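Local coordinates for protein MarR family transcriptional regulator (Staphylococcus epidermidis, PDB 5HLI) that probably binds DNA as a dimeric winged-helix transcriptional regulator of the MarR type whose activity responds to oxidation through disulfide formation, at residues K32-Q36 and F37-Y41; Q43-V46 and L47-L50. The protein carries 1 engineered substitution. All blocks are in the same frame, centred on the assembly; numbering follows the deposited sequence.

Contact 1. Residues K32-Q36 and F37-Y41; sequences KKLKQ and FGITY
Leu34 O accepts a hydrogen bond from Ile39 N, 3.0 Å away with an N-H...O angle of 163°, while Lys35 O takes one from Gly38 N at 2.9 Å. With Gly38 at positive phi (75°), these two bonds back into the last turn define a Schellman motif at the C-terminal end of helix 2-36. Phe37 N adds weak bonds to Lys33 O and Leu34 O.

Once the chain has turned, Ile39 comes back over the helix flank. Its CD1 packs on Leu34 CD2 at 3.8 Å, the two side chains running at an angle to each other. Chi1 of 60° sets CG1 of Ile39 between its own backbone N and carbonyl carbon, and this brings CG1 to 3.5 Å from Leu34 O. The other branch of Leu34, CD1, reaches the backbone of Tyr41, 4.0 Å from its CA. On a separate side, the Phe37 ring turns an edge to the helix: Lys33 O sits at that edge, close to the ring plane and 3.4 Å from Phe37 CD2.

The turn delivers the chain to helix 41-52, where Thr40 is the N-cap and its OG1 bonds to Gln43 N. Phe37 packs against Val112 and Ala115 of helix 103-117, and Leu34 and Ile39 face helix 41-52. The Tyr41 ring meets that of Tyr20 of the second subunit at a steep angle, placing this helix-to-helix connection beside the dimer interface.

Contact 2. Residues Q43-V46 and L47-L50; sequences QYLV and LLTL
The Tyr44 ring carries Leu48 over one face: CD1 stands 3.8 Å from the ring centroid and 12° off the normal, which meets the geometry of a CH-pi contact. This is an i to i+4 pairing on helix 41-52, in the winged-helix DNA-binding fold expected of a MarR-type regulator. Leu48 CD2 lies on the same side of the ring, displaced past CE1, 3.9 Å from Tyr44 CE1, so both methyls of the leucine engage the tyrosine. With CG of Tyr44 anti to the backbone N (chi1 -175°), the ring stands out from the helix, and Leu48 leans back over it. Phe17 of the second subunit packs on Tyr44, Leu45 and Leu48, so this flank of the helix also meets the dimer partner.

Val46 and Leu50 form a second i to i+4 pair, lying side by side and pointing the same way, with CG1 of Val46 4.0 Å from CD1 of Leu50. Val46 continues into the core against Leu76 and Leu79 of helix 69-81, and Leu47 meets Ile39 and Trp84.

Four consecutive i+4 to i backbone bonds join the two halves, the one from Leu47 N to Gln43 O being 2.9 Å long. Thr49 is held at its polar end by Gln56 NE2, bonded to OG1. Its methyl takes the position between backbone N and carbonyl carbon (OG1 chi1 -175°), leaving Thr49 CG2 3.1 Å from Val46 O.

How the contacts relate
Contact 1 ends helix 2-36 and contact 2 spans most of helix 41-52, in series along the chain with their centres about 12 Å apart. They meet directly through packing: Leu34 CD2 approaches Tyr44 CG at 3.6 Å, and Ile39 CD1 lies 3.8 Å from Leu47 CD1. Tyr44 and Leu47, three residues apart, thus continue the Leu34-Ile39 pair of contact 1. Both contacts also reach the second subunit, through Tyr20 and Phe17 of its helix 2-36. Neither includes Gln1 or Ser2, the copper site residues at the far end of helix 2-36. Together they pack the end of helix 2-36 against helix 41-52, which touches helices 58-65 and 69-81 of the probable winged-helix fold.

Contact 1. Residues K32-Q36 and F37-Y41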
loop_
_atom_site.group_PDB
_atom_site.type_symbol
_atom_site.label_atom_id
_atom_site.label_comp_id
_atom_site.label_asym_id
_atom_site.label_seq_id
_atom_site.Cartn_x
_atom_site.Cartn_y
_atom_site.Cartn_z
ATOM N N LYS A 32 11.339 2.428 -4.934
ATOM C CA LYS A 32 12.772 2.281 -5.166
ATOM C C LYS A 32 13.087 2.265 -6.657
ATOM O O LYS A 32 14.010 2.947 -7.118
ATOM C CB LYS A 32 13.273 1.003 -4.490
ATOM C CG LYS A 32 14.731 0.670 -4.753
ATOM C CD LYS A 32 15.135 -0.602 -4.020
ATOM C CE LYS A 32 16.557 -1.021 -4.364
ATOM N NZ LYS A 32 17.548 0.036 -4.023
ATOM N N LYS A 33 12.321 1.492 -7.430
ATOM C CA LYS A 33 12.580 1.385 -8.862
ATOM C C LYS A 33 12.285 2.695 -9.580
ATOM O O LYS A 33 13.076 3.146 -10.417
ATOM C CB LYS A 33 11.756 0.242 -9.457
ATOM C CG LYS A 33 12.275 -1.130 -9.075
ATOM C CD LYS A 33 13.737 -1.252 -9.461
ATOM C CE LYS A 33 14.325 -2.586 -9.053
ATOM N NZ LYS A 33 15.750 -2.687 -9.476
ATOM N N LEU A 34 11.147 3.321 -9.269
ATOM C CA LEU A 34 10.801 4.587 -9.908
ATOM C C LEU A 34 11.840 5.659 -9.605
ATOM O O LEU A 34 12.159 6.486 -10.468
ATOM C CB LEU A 34 9.411 5.041 -9.457
ATOM C CG LEU A 34 8.238 4.141 -9.850
ATOM C CD1 LEU A 34 6.937 4.655 -9.244
ATOM C CD2 LEU A 34 8.121 4.025 -11.361
ATOM N N LYS A 35 12.388 5.657 -8.388
ATOM C CA LYS A 35 13.446 6.604 -8.056
ATOM C C LYS A 35 14.690 6.381 -8.907
ATOM O O LYS A 35 15.373 7.346 -9.270
ATOM C CB LYS A 35 13.798 6.507 -6.571
ATOM C CG LYS A 35 14.973 7.382 -6.155
ATOM C CD LYS A 35 15.159 7.393 -4.647
ATOM C CE LYS A 35 16.449 8.099 -4.257
ATOM N NZ LYS A 35 16.576 9.435 -4.908
ATOM N N GLN A 36 14.997 5.125 -9.246
ATOM C CA GLN A 36 16.164 4.854 -10.081
ATOM C C GLN A 36 16.004 5.438 -11.478
ATOM O O GLN A 36 17.001 5.798 -12.113
ATOM C CB GLN A 36 16.429 3.349 -10.155
ATOM C CG GLN A 36 16.978 2.759 -8.862
ATOM C CD GLN A 36 17.098 1.249 -8.909
ATOM O OE1 GLN A 36 16.647 0.608 -9.858
ATOM N NE2 GLN A 36 17.709 0.673 -7.882
ATOM N N PHE A 37 14.773 5.545 -11.971
ATOM C CA PHE A 37 14.505 6.222 -13.232
ATOM C C PHE A 37 14.303 7.720 -13.061
ATOM O O PHE A 37 14.125 8.424 -14.058
ATOM C CB PHE A 37 13.278 5.605 -13.919
ATOM C CG PHE A 37 13.546 4.262 -14.538
ATOM C CD1 PHE A 37 14.128 4.166 -15.793
ATOM C CD2 PHE A 37 13.227 3.097 -13.861
ATOM C CE1 PHE A 37 14.384 2.930 -16.366
ATOM C CE2 PHE A 37 13.480 1.857 -14.426
ATOM C CZ PHE A 37 14.058 1.775 -15.683
ATOM N N GLY A 38 14.332 8.224 -11.828
ATOM C CA GLY A 38 14.154 9.642 -11.593
ATOM C C GLY A 38 12.733 10.141 -11.723
ATOM O O GLY A 38 12.528 11.342 -11.918
ATOM N N ILE A 39 11.740 9.259 -11.618
ATOM C CA ILE A 39 10.345 9.631 -11.797
ATOM C C ILE A 39 9.572 9.321 -10.521
ATOM O O ILE A 39 9.999 8.530 -9.676
ATOM C CB ILE A 39 9.705 8.917 -13.005
ATOM C CG1 ILE A 39 9.762 7.400 -12.823
ATOM C CG2 ILE A 39 10.391 9.336 -14.303
ATOM C CD1 ILE A 39 9.073 6.622 -13.929
ATOM N N THR A 40 8.417 9.963 -10.390
ATOM C CA THR A 40 7.517 9.743 -9.271
ATOM C C THR A 40 6.372 8.833 -9.697
ATOM O O THR A 40 6.226 8.483 -10.869
ATOM C CB THR A 40 6.965 11.072 -8.749
ATOM O OG1 THR A 40 6.107 11.651 -9.741
ATOM C CG2 THR A 40 8.102 12.041 -8.440
ATOM N N TYR A 41 5.550 8.452 -8.716
ATOM C CA TYR A 41 4.366 7.652 -9.010
ATOM C C TYR A 41 3.456 8.365 -10.001
ATOM O O TYR A 41 2.982 7.762 -10.971
ATOM C CB TYR A 41 3.617 7.333 -7.714
ATOM C CG TYR A 41 2.210 6.828 -7.932
ATOM C CD1 TYR A 41 1.975 5.638 -8.610
ATOM C CD2 TYR A 41 1.116 7.537 -7.453
ATOM C CE1 TYR A 41 0.691 5.172 -8.809
ATOM C CE2 TYR A 41 -0.173 7.078 -7.644
ATOM C CZ TYR A 41 -0.380 5.897 -8.325
ATOM O OH TYR A 41 -1.661 5.438 -8.521
#

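Contact 2. Residues Q43-V46 and L47-L50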
loop_
_atom_site.group_PDB
_atom_site.type_symbol
_atom_site.label_atom_id
_atom_site.label_comp_id
_atom_site.label_asym_id
_atom_site.label_seq_id
_atom_site.Cartn_x
_atom_site.Cartn_y
_atom_site.Cartn_z
ATOM N N GLN A 43 4.194 10.743 -12.190
ATOM C CA GLN A 43 4.814 10.736 -13.512
ATOM C C GLN A 43 4.692 9.364 -14.164
ATOM O O GLN A 43 4.459 9.258 -15.374
ATOM C CB GLN A 43 6.284 11.144 -13.415
ATOM C CG GLN A 43 6.515 12.558 -12.896
ATOM C CD GLN A 43 7.989 12.877 -12.735
ATOM O OE1 GLN A 43 8.844 12.223 -13.331
ATOM N NE2 GLN A 43 8.295 13.884 -11.927
ATOM N N TYR A 44 4.856 8.305 -13.369
ATOM C CA TYR A 44 4.694 6.941 -13.864
ATOM C C TYR A 44 3.301 6.725 -14.444
ATOM O O TYR A 44 3.145 6.048 -15.468
ATOM C CB TYR A 44 4.973 5.965 -12.720
ATOM C CG TYR A 44 4.972 4.495 -13.069
ATOM C CD1 TYR A 44 5.617 4.018 -14.204
ATOM C CD2 TYR A 44 4.363 3.574 -12.228
ATOM C CE1 TYR A 44 5.627 2.665 -14.505
ATOM C CE2 TYR A 44 4.370 2.227 -12.516
ATOM C CZ TYR A 44 5.002 1.775 -13.653
ATOM O OH TYR A 44 5.003 0.428 -13.932
ATOM N N LEU A 45 2.275 7.297 -13.806
ATOM C CA LEU A 45 0.918 7.175 -14.333
ATOM C C LEU A 45 0.800 7.827 -15.705
ATOM O O LEU A 45 0.138 7.288 -16.599
ATOM C CB LEU A 45 -0.087 7.795 -13.361
ATOM C CG LEU A 45 -0.317 7.092 -12.022
ATOM C CD1 LEU A 45 -1.375 7.831 -11.223
ATOM C CD2 LEU A 45 -0.722 5.645 -12.238
ATOM N N VAL A 46 1.433 8.989 -15.886
ATOM C CA VAL A 46 1.401 9.667 -17.182
ATOM C C VAL A 46 2.118 8.835 -18.237
ATOM O O VAL A 46 1.638 8.689 -19.368
ATOM C CB VAL A 46 2.013 11.077 -17.064
ATOM C CG1 VAL A 46 2.181 11.709 -18.448
ATOM C CG2 VAL A 46 1.149 11.963 -16.170
ATOM N N LEU A 47 3.280 8.281 -17.888
ATOM C CA LEU A 47 4.010 7.442 -18.832
ATOM C C LEU A 47 3.203 6.203 -19.201
ATOM O O LEU A 47 3.226 5.759 -20.355
ATOM C CB LEU A 47 5.363 7.051 -18.240
ATOM C CG LEU A 47 6.355 8.198 -18.022
ATOM C CD1 LEU A 47 7.560 7.723 -17.225
ATOM C CD2 LEU A 47 6.793 8.793 -19.356
ATOM N N LEU A 48 2.469 5.642 -18.236
ATOM C CA LEU A 48 1.710 4.422 -18.495
ATOM C C LEU A 48 0.608 4.653 -19.524
ATOM O O LEU A 48 0.374 3.799 -20.389
ATOM C CB LEU A 48 1.131 3.877 -17.188
ATOM C CG LEU A 48 2.141 3.161 -16.288
ATOM C CD1 LEU A 48 1.539 2.842 -14.928
ATOM C CD2 LEU A 48 2.648 1.892 -16.966
ATOM N N THR A 49 -0.081 5.795 -19.459
ATOM C CA THR A 49 -1.113 6.049 -20.461
ATOM C C THR A 49 -0.493 6.408 -21.808
ATOM O O THR A 49 -1.028 6.038 -22.860
ATOM C CB THR A 49 -2.089 7.136 -19.989
ATOM O OG1 THR A 49 -3.153 7.261 -20.941
ATOM C CG2 THR A 49 -1.410 8.490 -19.838
ATOM N N LEU A 50 0.649 7.102 -21.801
ATOM C CA LEU A 50 1.327 7.405 -23.058
ATOM C C LEU A 50 1.822 6.134 -23.735
ATOM O O LEU A 50 1.804 6.030 -24.965
ATOM C CB LEU A 50 2.485 8.372 -22.817
ATOM C CG LEU A 50 2.102 9.822 -22.517
ATOM C CD1 LEU A 50 3.325 10.620 -22.111
ATOM C CD2 LEU A 50 1.436 10.455 -23.726
#